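Local structure of nigritoxine (Vibrio nigripulchritudo, 5M41) at residues A[374-379]-A[383-388]; A[301-306]-A[391-396]; A[241-246]-A[251-256]; A[332-335]-A[341-344]. The protein acts as a bacterial toxin against crustaceans and insects. All blocks are in the same frame, centred on the assembly; numbering follows the deposited sequence.

Contact 1 of 4, residues A[374-379]-A[383-388]; sequences RDLIEG and GNFTDI
Phe385 presses its ring against the backbone of the helix that has just ended. Its CE2 points at Leu376 O, 3.4 Å away, with that oxygen lying in the ring plane at the edge, while Gly379 O sits over one face. Because Gly379 carries no side chain, Phe385 CZ can approach to 3.8 Å from Gly379 CA. Leu376 adds a looser apolar contact, its CG 4.3 Å from Phe385 CE2. Phe385 CG is turned to the side of its own backbone N (chi1 -51°), which aims the ring back across the turn. Asn384 meets the Gly379 carbonyl: its CB is 3.5 Å from Gly379 O, and its backbone N donates to that oxygen at 2.9 Å (145° at the hydrogen). Further out, Phe380 meets the Phe385 ring edge-to-face, Ile369 of strand 366-370 and Phe251 pack against it, and Leu376 leans on Ile329 and Leu331 of strand 328-336. What sets all this up is Gly383, whose positive phi (77°) ends helix 373-382 and which begins a type I turn (Gly383 to Thr386) containing Phe385, the N-cap residue of helix 386-396. The result is a short connection between two consecutive helices, the first ended by a Schellman motif.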
loop_
_atom_site.group_PDB
_atom_site.type_symbol
_atom_site.label_atom_id
_atom_site.label_comp_id
_atom_site.label_asym_id
_atom_site.label_seq_id
_atom_site.Cartn_x
_atom_site.Cartn_y
_atom_site.Cartn_z
ATOM N N ARG A 374 12.099 -2.478 -14.999
ATOM C CA ARG A 374 11.669 -2.768 -16.353
ATOM C C ARG A 374 10.288 -3.434 -16.391
ATOM O O ARG A 374 9.499 -3.122 -17.274
ATOM C CB ARG A 374 12.694 -3.626 -17.092
ATOM C CG ARG A 374 12.189 -4.088 -18.448
ATOM C CD ARG A 374 13.080 -5.161 -19.074
ATOM N NE ARG A 374 13.059 -6.434 -18.344
ATOM C CZ ARG A 374 14.035 -7.337 -18.425
ATOM N NH1 ARG A 374 15.081 -7.085 -19.182
ATOM N NH2 ARG A 374 13.976 -8.472 -17.745
ATOM N N ASP A 375 10.010 -4.343 -15.451
ATOM C CA ASP A 375 8.694 -4.987 -15.355
ATOM C C ASP A 375 7.595 -3.965 -15.107
ATOM O O ASP A 375 6.504 -4.082 -15.651
ATOM C CB ASP A 375 8.637 -6.005 -14.207
ATOM C CG ASP A 375 9.619 -7.161 -14.379
ATOM O OD1 ASP A 375 9.933 -7.528 -15.526
ATOM O OD2 ASP A 375 10.050 -7.727 -13.345
ATOM N N LEU A 376 7.874 -2.971 -14.262
ATOM C CA LEU A 376 6.887 -1.934 -14.001
ATOM C C LEU A 376 6.602 -1.085 -15.256
ATOM O O LEU A 376 5.435 -0.787 -15.533
ATOM C CB LEU A 376 7.280 -1.080 -12.790
ATOM C CG LEU A 376 6.720 -1.665 -11.478
ATOM C CD1 LEU A 376 7.046 -3.142 -11.256
ATOM C CD2 LEU A 376 7.071 -0.831 -10.263
ATOM N N ILE A 377 7.644 -0.710 -16.008
ATOM C CA ILE A 377 7.442 0.062 -17.254
ATOM C C ILE A 377 6.579 -0.775 -18.204
ATOM O O ILE A 377 5.558 -0.307 -18.706
ATOM C CB ILE A 377 8.787 0.425 -17.946
ATOM C CG1 ILE A 377 9.599 1.410 -17.098
ATOM C CG2 ILE A 377 8.568 0.998 -19.349
ATOM C CD1 ILE A 377 8.850 2.659 -16.680
ATOM N N GLU A 378 6.971 -2.028 -18.411
ATOM C CA GLU A 378 6.237 -2.902 -19.325
ATOM C C GLU A 378 4.805 -3.094 -18.842
ATOM O O GLU A 378 3.882 -3.054 -19.635
ATOM C CB GLU A 378 6.953 -4.236 -19.515
ATOM C CG GLU A 378 8.225 -4.098 -20.352
ATOM C CD GLU A 378 9.058 -5.380 -20.448
ATOM O OE1 GLU A 378 8.566 -6.469 -20.066
ATOM O OE2 GLU A 378 10.218 -5.301 -20.926
ATOM N N GLY A 379 4.621 -3.269 -17.536
ATOM C CA GLY A 379 3.280 -3.417 -16.969
ATOM C C GLY A 379 2.399 -2.180 -17.198
ATOM O O GLY A 379 1.200 -2.297 -17.448
ATOM N N GLY A 383 -1.107 -1.760 -19.434
ATOM C CA GLY A 383 -2.287 -1.460 -18.621
ATOM C C GLY A 383 -2.516 -2.448 -17.485
ATOM O O GLY A 383 -3.612 -2.498 -16.927
ATOM N N ASN A 384 -1.481 -3.216 -17.128
ATOM C CA ASN A 384 -1.582 -4.256 -16.080
ATOM C C ASN A 384 -1.907 -3.785 -14.668
ATOM O O ASN A 384 -2.349 -4.587 -13.842
ATOM C CB ASN A 384 -0.296 -5.092 -16.014
ATOM C CG ASN A 384 -0.109 -5.966 -17.229
ATOM O OD1 ASN A 384 -1.002 -6.092 -18.102
ATOM N ND2 ASN A 384 1.033 -6.579 -17.300
ATOM N N PHE A 385 -1.700 -2.499 -14.398
ATOM C CA PHE A 385 -1.880 -1.969 -13.043
ATOM C C PHE A 385 -3.134 -1.117 -12.928
ATOM O O PHE A 385 -3.398 -0.552 -11.887
ATOM C CB PHE A 385 -0.630 -1.166 -12.617
ATOM C CG PHE A 385 0.665 -1.922 -12.805
ATOM C CD1 PHE A 385 0.778 -3.241 -12.380
ATOM C CD2 PHE A 385 1.764 -1.321 -13.402
ATOM C CE1 PHE A 385 1.957 -3.957 -12.561
ATOM C CE2 PHE A 385 2.959 -2.019 -13.569
ATOM C CZ PHE A 385 3.060 -3.348 -13.151
ATOM N N THR A 386 -3.933 -1.072 -13.991
ATOM C CA THR A 386 -5.065 -0.126 -14.078
ATOM C C THR A 386 -6.239 -0.450 -13.147
ATOM O O THR A 386 -6.787 0.453 -12.519
ATOM C CB THR A 386 -5.541 0.006 -15.549
ATOM O OG1 THR A 386 -4.461 0.523 -16.323
ATOM C CG2 THR A 386 -6.793 0.912 -15.702
ATOM N N ASP A 387 -6.623 -1.719 -13.044
ATOM C CA ASP A 387 -7.697 -2.077 -12.102
ATOM C C ASP A 387 -7.265 -1.775 -10.669
ATOM O O ASP A 387 -8.059 -1.326 -9.851
ATOM C CB ASP A 387 -8.097 -3.555 -12.216
ATOM C CG ASP A 387 -8.800 -3.889 -13.545
ATOM O OD1 ASP A 387 -9.284 -2.968 -14.238
ATOM O OD2 ASP A 387 -8.879 -5.089 -13.889
ATOM N N ILE A 388 -6.005 -2.029 -10.374
ATOM C CA ILE A 388 -5.477 -1.793 -9.027
ATOM C C ILE A 388 -5.471 -0.309 -8.703
ATOM O O ILE A 388 -5.950 0.101 -7.642
ATOM C CB ILE A 388 -4.077 -2.405 -8.856
ATOM C CG1 ILE A 388 -4.204 -3.925 -8.738
ATOM C CG2 ILE A 388 -3.358 -1.783 -7.646
ATOM C CD1 ILE A 388 -2.945 -4.698 -9.048
#

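Contact 2 of 4, residues A[301-306]-A[391-396]; sequences GAAVSV and GLVSVA
Immediately after Val393, the residue that reaches across to Ala302, Ala303 and Val306, Ser394 folds its hydroxyl back on its own helix and donates from OG to Gly391 O at 2.8 Å. The donor stands 27° off that carbonyl plane, and Val395 N adds only a weak bond to the same oxygen. The hydrogen bonds here all lie within one segment or the other, and the contact between them is made mainly by methyl groups. Val393 supplies both of the branches that matter. With CG1 opposite its backbone N (chi1 163°), one methyl is directed at the first turn of helix 302-319: Val393 CG1 comes within 3.9 Å of Ala303 N, and lies 4.1 Å from the CB of Ala302 and equally far from the CB of Ala303. The other branch meets the next turn, where Val393 CG2 and Val306 CG2 are 3.8 Å apart, the two valines sliding past each other in opposite directions. The segment axes pass 9.5 Å apart at 124°, and Ala303 and Val393 have the nearest CA atoms, 5.9 Å apart. Ile389 and Asn390 extend the contact toward the start of helix 386-396, Ile341 of strand 340-348 also touches Val393, and helix 406-415 packs against Leu392 and Val395. This is helix-helix packing on one face of an antiparallel sheet.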
loop_
_atom_site.group_PDB
_atom_site.type_symbol
_atom_site.label_atom_id
_atom_site.label_comp_id
_atom_site.label_asym_id
_atom_site.label_seq_id
_atom_site.Cartn_x
_atom_site.Cartn_y
_atom_site.Cartn_z
ATOM N N GLY A 301 -11.224 11.888 -13.801
ATOM C CA GLY A 301 -9.937 11.574 -14.424
ATOM C C GLY A 301 -8.747 11.619 -13.478
ATOM O O GLY A 301 -7.601 11.727 -13.922
ATOM N N ALA A 302 -9.010 11.536 -12.175
ATOM C CA ALA A 302 -7.939 11.484 -11.184
ATOM C C ALA A 302 -7.108 10.222 -11.391
ATOM O O ALA A 302 -5.875 10.285 -11.409
ATOM C CB ALA A 302 -8.505 11.534 -9.774
ATOM N N ALA A 303 -7.796 9.096 -11.591
ATOM C CA ALA A 303 -7.163 7.797 -11.796
ATOM C C ALA A 303 -6.215 7.785 -13.000
ATOM O O ALA A 303 -5.073 7.328 -12.902
ATOM C CB ALA A 303 -8.219 6.708 -11.920
ATOM N N VAL A 304 -6.673 8.308 -14.125
ATOM C CA VAL A 304 -5.803 8.484 -15.279
ATOM C C VAL A 304 -4.540 9.288 -14.918
ATOM O O VAL A 304 -3.437 8.905 -15.298
ATOM C CB VAL A 304 -6.559 9.126 -16.470
ATOM C CG1 VAL A 304 -5.590 9.696 -17.499
ATOM C CG2 VAL A 304 -7.504 8.117 -17.121
ATOM N N SER A 305 -4.691 10.392 -14.194
ATOM C CA SER A 305 -3.519 11.192 -13.783
ATOM C C SER A 305 -2.572 10.417 -12.876
ATOM O O SER A 305 -1.352 10.501 -13.022
ATOM C CB SER A 305 -3.940 12.482 -13.073
ATOM O OG SER A 305 -4.644 13.325 -13.958
ATOM N N VAL A 306 -3.134 9.662 -11.940
ATOM C CA VAL A 306 -2.317 8.854 -11.033
ATOM C C VAL A 306 -1.515 7.788 -11.781
ATOM O O VAL A 306 -0.309 7.677 -11.597
ATOM C CB VAL A 306 -3.162 8.262 -9.900
ATOM C CG1 VAL A 306 -2.292 7.399 -8.988
ATOM C CG2 VAL A 306 -3.806 9.399 -9.115
ATOM N N GLY A 391 -9.034 1.144 -8.445
ATOM C CA GLY A 391 -9.605 0.761 -7.153
ATOM C C GLY A 391 -9.080 1.637 -6.021
ATOM O O GLY A 391 -9.852 2.180 -5.230
ATOM N N LEU A 392 -7.766 1.778 -5.938
ATOM C CA LEU A 392 -7.164 2.571 -4.876
ATOM C C LEU A 392 -7.607 4.032 -4.917
ATOM O O LEU A 392 -7.962 4.617 -3.879
ATOM C CB LEU A 392 -5.624 2.467 -4.898
ATOM C CG LEU A 392 -4.888 3.352 -3.876
ATOM C CD1 LEU A 392 -5.307 3.057 -2.439
ATOM C CD2 LEU A 392 -3.379 3.227 -4.036
ATOM N N VAL A 393 -7.553 4.627 -6.102
ATOM C CA VAL A 393 -7.939 6.020 -6.265
ATOM C C VAL A 393 -9.403 6.217 -5.831
ATOM O O VAL A 393 -9.719 7.167 -5.115
ATOM C CB VAL A 393 -7.724 6.533 -7.706
ATOM C CG1 VAL A 393 -8.499 7.823 -7.938
ATOM C CG2 VAL A 393 -6.254 6.770 -7.975
ATOM N N SER A 394 -10.286 5.306 -6.218
ATOM C CA SER A 394 -11.693 5.458 -5.830
ATOM C C SER A 394 -11.905 5.472 -4.317
ATOM O O SER A 394 -12.831 6.125 -3.833
ATOM C CB SER A 394 -12.585 4.392 -6.469
ATOM O OG SER A 394 -12.378 3.119 -5.872
ATOM N N VAL A 395 -11.074 4.754 -3.562
ATOM C CA VAL A 395 -11.231 4.781 -2.098
ATOM C C VAL A 395 -10.343 5.830 -1.409
ATOM O O VAL A 395 -10.652 6.259 -0.296
ATOM C CB VAL A 395 -11.105 3.384 -1.429
ATOM C CG1 VAL A 395 -12.212 2.442 -1.913
ATOM C CG2 VAL A 395 -9.726 2.786 -1.672
ATOM N N ALA A 396 -9.259 6.262 -2.056
ATOM C CA ALA A 396 -8.456 7.378 -1.512
ATOM C C ALA A 396 -9.104 8.728 -1.821
ATOM O O ALA A 396 -8.861 9.722 -1.135
ATOM C CB ALA A 396 -7.044 7.352 -2.054
#

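Contact 3 of 4, residues A[241-246]-A[251-256]; sequences TDELRA and FSHLAK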
loop_
_atom_site.group_PDB
_atom_site.type_symbol
_atom_site.label_atom_id
_atom_site.label_comp_id
_atom_site.label_asym_id
_atom_site.label_seq_id
_atom_site.Cartn_x
_atom_site.Cartn_y
_atom_site.Cartn_z
ATOM N N THR A 241 11.129 -16.662 -23.612
ATOM C CA THR A 241 12.068 -15.592 -23.248
ATOM C C THR A 241 11.384 -14.499 -22.428
ATOM O O THR A 241 11.955 -14.003 -21.461
ATOM C CB THR A 241 12.743 -14.998 -24.517
ATOM O OG1 THR A 241 13.439 -16.043 -25.205
ATOM C CG2 THR A 241 13.744 -13.883 -24.196
ATOM N N ASP A 242 10.166 -14.121 -22.811
ATOM C CA ASP A 242 9.444 -13.090 -22.067
ATOM C C ASP A 242 9.101 -13.542 -20.662
ATOM O O ASP A 242 9.168 -12.748 -19.750
ATOM C CB ASP A 242 8.180 -12.655 -22.810
ATOM C CG ASP A 242 8.501 -11.773 -24.022
ATOM O OD1 ASP A 242 9.574 -11.147 -24.048
ATOM O OD2 ASP A 242 7.687 -11.713 -24.942
ATOM N N GLU A 243 8.738 -14.813 -20.494
ATOM C CA GLU A 243 8.502 -15.358 -19.145
ATOM C C GLU A 243 9.747 -15.247 -18.272
ATOM O O GLU A 243 9.644 -14.892 -17.099
ATOM C CB GLU A 243 8.011 -16.801 -19.207
ATOM C CG GLU A 243 6.552 -16.932 -19.619
ATOM C CD GLU A 243 5.615 -16.121 -18.736
ATOM O OE1 GLU A 243 5.750 -16.121 -17.473
ATOM O OE2 GLU A 243 4.737 -15.463 -19.321
ATOM N N LEU A 244 10.930 -15.497 -18.843
ATOM C CA LEU A 244 12.167 -15.326 -18.058
ATOM C C LEU A 244 12.436 -13.862 -17.788
ATOM O O LEU A 244 12.891 -13.496 -16.686
ATOM C CB LEU A 244 13.392 -15.970 -18.728
ATOM C CG LEU A 244 13.404 -17.488 -18.948
ATOM C CD1 LEU A 244 14.819 -17.946 -19.231
ATOM C CD2 LEU A 244 12.895 -18.286 -17.755
ATOM N N ARG A 245 12.164 -13.012 -18.776
ATOM C CA ARG A 245 12.337 -11.582 -18.580
ATOM C C ARG A 245 11.423 -11.062 -17.454
ATOM O O ARG A 245 11.805 -10.161 -16.717
ATOM C CB ARG A 245 12.072 -10.814 -19.883
ATOM C CG ARG A 245 13.160 -11.021 -20.927
ATOM C CD ARG A 245 12.796 -10.336 -22.235
ATOM N NE ARG A 245 12.583 -8.902 -22.053
ATOM C CZ ARG A 245 13.534 -7.984 -22.124
ATOM N NH1 ARG A 245 14.792 -8.328 -22.385
ATOM N NH2 ARG A 245 13.213 -6.709 -21.950
ATOM N N ALA A 246 10.241 -11.655 -17.324
ATOM C CA ALA A 246 9.215 -11.194 -16.372
ATOM C C ALA A 246 9.153 -12.025 -15.079
ATOM O O ALA A 246 8.176 -11.942 -14.333
ATOM C CB ALA A 246 7.839 -11.165 -17.063
ATOM N N PHE A 251 2.753 -10.125 -11.861
ATOM C CA PHE A 251 1.796 -11.187 -12.214
ATOM C C PHE A 251 2.497 -12.310 -12.987
ATOM O O PHE A 251 1.857 -13.039 -13.692
ATOM C CB PHE A 251 0.554 -10.635 -12.989
ATOM C CG PHE A 251 -0.027 -9.352 -12.383
ATOM C CD1 PHE A 251 -0.734 -9.380 -11.168
ATOM C CD2 PHE A 251 0.176 -8.120 -13.003
ATOM C CE1 PHE A 251 -1.253 -8.203 -10.608
ATOM C CE2 PHE A 251 -0.336 -6.948 -12.441
ATOM C CZ PHE A 251 -1.054 -6.997 -11.249
ATOM N N SER A 252 3.817 -12.428 -12.858
ATOM C CA SER A 252 4.572 -13.466 -13.584
ATOM C C SER A 252 3.893 -14.841 -13.552
ATOM O O SER A 252 3.627 -15.383 -12.474
ATOM C CB SER A 252 5.952 -13.610 -12.962
ATOM O OG SER A 252 6.580 -14.773 -13.456
ATOM N N HIS A 253 3.644 -15.421 -14.721
ATOM C CA HIS A 253 2.983 -16.721 -14.791
ATOM C C HIS A 253 3.940 -17.815 -14.405
ATOM O O HIS A 253 3.583 -18.771 -13.704
ATOM C CB HIS A 253 2.362 -16.923 -16.187
ATOM C CG HIS A 253 1.202 -15.987 -16.458
ATOM N ND1 HIS A 253 -0.092 -16.327 -16.196
ATOM C CD2 HIS A 253 1.176 -14.666 -16.904
ATOM C CE1 HIS A 253 -0.900 -15.280 -16.482
ATOM N NE2 HIS A 253 -0.127 -14.271 -16.931
ATOM N N LEU A 254 5.189 -17.644 -14.804
ATOM C CA LEU A 254 6.224 -18.581 -14.432
ATOM C C LEU A 254 6.528 -18.519 -12.920
ATOM O O LEU A 254 6.723 -19.555 -12.283
ATOM C CB LEU A 254 7.469 -18.319 -15.277
ATOM C CG LEU A 254 8.713 -19.170 -15.054
ATOM C CD1 LEU A 254 8.368 -20.646 -15.305
ATOM C CD2 LEU A 254 9.840 -18.707 -15.965
ATOM N N ALA A 255 6.569 -17.321 -12.327
ATOM C CA ALA A 255 6.676 -17.266 -10.857
ATOM C C ALA A 255 5.500 -18.010 -10.173
ATOM O O ALA A 255 5.675 -18.708 -9.144
ATOM C CB ALA A 255 6.739 -15.826 -10.372
ATOM N N LYS A 256 4.306 -17.872 -10.728
ATOM C CA LYS A 256 3.161 -18.649 -10.194
ATOM C C LYS A 256 3.444 -20.162 -10.286
ATOM O O LYS A 256 3.182 -20.909 -9.351
ATOM C CB LYS A 256 1.848 -18.285 -10.898
ATOM C CG LYS A 256 0.618 -19.005 -10.322
ATOM C CD LYS A 256 -0.702 -18.634 -11.020
ATOM C CE LYS A 256 -0.712 -19.132 -12.460
ATOM N NZ LYS A 256 -1.719 -18.444 -13.314
HETATM O O HOH W 1 7.307 -14.459 -15.997
HETATM O O HOH W 2 4.026 -13.741 -17.069
#
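Glu243 bends its side chain at chi2 (-55°) and thereby carries its carboxylate to the start of helix 253-264. There OE1 accepts from Leu254 N at 3.1 Å; the donor comes to the anti side of the oxygen and stands 33° out of the carboxylate plane. A water donates to the same OE1 at 2.7 Å and to Glu243 O at 2.6 Å, joining head group and backbone of one residue. That water also accepts from Ser252 OG, and a second one links Glu243 OE2 to His253 N, while Thr238 OG1 is a further partner of OE2. Ser252 holds its hydroxyl opposite its backbone N (chi1 168°), the conformation that lets OG accept from Ala255 N at 2.8 Å and cap the helix. Beside this polar strip, Leu254 extends CD2 over the preceding helix to Leu244 CD2, 3.6 Å away, although the CB of Leu244 points away from the second segment; Leu207 of helix 206-215 touches both leucines. With several N-H and O-H donors gathered round the carboxylate, Glu243 would probably be favoured as the anion, the N-terminal end of the helix adding to that preference.

Contact 4 of 4, residues A[332-335]-A[341-344]; sequences SLAA and IVAK
Leu333 swings CG to the side of its backbone N (chi1 -60°) and extends CD1 (chi2 166°), and it is the other branch, CD2, that turns to Ala343 CB at 3.7 Å; this is a rung of the antiparallel beta hairpin made by strands 328-336 and 340-348. Val342 holds CG1 between its backbone N and carbonyl carbon (chi1 66°), a placement that leaves this methyl 3.8 Å from Ala334 CB. The two contacts are on opposite faces. Leu333, Ala335, Ile341 and Ala343 face helices 302-319 and 386-396, whereas Ser332, Ala334 and Lys344 meet Phe446 of helix 444-457, with loop residues beside it, and the strands are buried. The backbone ladder alternates. Ser332 with Lys344 and Ala334 with Val342 are hydrogen-bonded pairs, each joined twice; the straightest bond, 174° at the hydrogen, runs from Ala334 N to Val342 O at 2.9 Å. In the non-hydrogen-bonded positions CA-H groups help, as where Ala343 CA lies 3.3 Å from Ser332 O. Lys344 leads its amino group away to Gln292 OE1, with a long, weak ion pair to Asp288. Ser332 OG is hydrogen-bonded to Asp368 OD1 and also accepts from a water at 2.6 Å, whose other bond, to Lys344 O at 3.4 Å, is weak.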
loop_
_atom_site.group_PDB
_atom_site.type_symbol
_atom_site.label_atom_id
_atom_site.label_comp_id
_atom_site.label_asym_id
_atom_site.label_seq_id
_atom_site.Cartn_x
_atom_site.Cartn_y
_atom_site.Cartn_z
ATOM N N SER A 332 5.279 2.587 -4.518
ATOM C CA SER A 332 4.249 2.772 -3.502
ATOM C C SER A 332 3.253 3.807 -3.962
ATOM O O SER A 332 3.639 4.883 -4.379
ATOM C CB SER A 332 4.853 3.259 -2.174
ATOM O OG SER A 332 5.603 2.236 -1.539
ATOM N N LEU A 333 1.972 3.476 -3.876
ATOM C CA LEU A 333 0.923 4.443 -4.088
ATOM C C LEU A 333 0.204 4.512 -2.762
ATOM O O LEU A 333 -0.511 3.574 -2.368
ATOM C CB LEU A 333 0.020 3.993 -5.229
ATOM C CG LEU A 333 0.735 3.830 -6.579
ATOM C CD1 LEU A 333 -0.148 3.074 -7.551
ATOM C CD2 LEU A 333 1.123 5.189 -7.156
ATOM N N ALA A 334 0.450 5.604 -2.045
ATOM C CA ALA A 334 0.000 5.746 -0.670
ATOM C C ALA A 334 -0.973 6.886 -0.585
ATOM O O ALA A 334 -0.663 7.994 -1.002
ATOM C CB ALA A 334 1.180 6.005 0.252
ATOM N N ALA A 335 -2.151 6.615 -0.035
ATOM C CA ALA A 335 -3.107 7.658 0.268
ATOM C C ALA A 335 -2.497 8.629 1.280
ATOM O O ALA A 335 -1.631 8.260 2.097
ATOM C CB ALA A 335 -4.383 7.068 0.809
ATOM N N ILE A 341 -2.849 11.277 -3.007
ATOM C CA ILE A 341 -2.049 10.052 -3.136
ATOM C C ILE A 341 -0.623 10.458 -3.470
ATOM O O ILE A 341 -0.406 11.310 -4.315
ATOM C CB ILE A 341 -2.553 9.113 -4.259
ATOM C CG1 ILE A 341 -3.836 8.426 -3.828
ATOM C CG2 ILE A 341 -1.538 7.997 -4.526
ATOM C CD1 ILE A 341 -4.391 7.464 -4.865
ATOM N N VAL A 342 0.345 9.859 -2.786
ATOM C CA VAL A 342 1.741 10.056 -3.143
ATOM C C VAL A 342 2.260 8.803 -3.865
ATOM O O VAL A 342 1.983 7.674 -3.437
ATOM C CB VAL A 342 2.607 10.450 -1.915
ATOM C CG1 VAL A 342 2.696 9.322 -0.898
ATOM C CG2 VAL A 342 3.995 10.921 -2.339
ATOM N N ALA A 343 2.958 9.005 -4.982
ATOM C CA ALA A 343 3.731 7.931 -5.603
ATOM C C ALA A 343 5.173 8.122 -5.178
ATOM O O ALA A 343 5.680 9.254 -5.171
ATOM C CB ALA A 343 3.629 7.978 -7.117
ATOM N N LYS A 344 5.816 7.019 -4.813
ATOM C CA LYS A 344 7.188 7.035 -4.365
ATOM C C LYS A 344 7.809 5.678 -4.643
ATOM O O LYS A 344 7.198 4.652 -4.335
ATOM C CB LYS A 344 7.230 7.324 -2.856
ATOM C CG LYS A 344 8.604 7.667 -2.313
ATOM C CD LYS A 344 8.521 8.482 -1.012
ATOM C CE LYS A 344 9.909 8.985 -0.573
ATOM N NZ LYS A 344 9.803 10.289 0.182
HETATM O O HOH W 3 8.132 2.328 -2.109
#

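How the contacts relate
Helix 386-396 links contacts 1 and 2 and, by packing on the hairpin, contact 4: the loop leading into it and its N-cap residue Phe385 carry contact 1, its last turns contact 2. Contact 2 rests directly on the hairpin of contact 4, their centres about 11 Å apart, with Val393 CG2 3.7 Å from Ile341 CD1. Contact 3 belongs to the neighbouring helical region and joins the others through contact 1, about 14 Å away between centres, where Arg374 NH2 probably bonds Arg245 O at 2.9 Å and Phe251 CE2 lies 3.4 Å from Asn384 O. Contacts 2 and 3 are about 28 Å apart between centres and do not touch. The magnesium site of Val189, Glu192 and Asp195 takes no residue from any of the four.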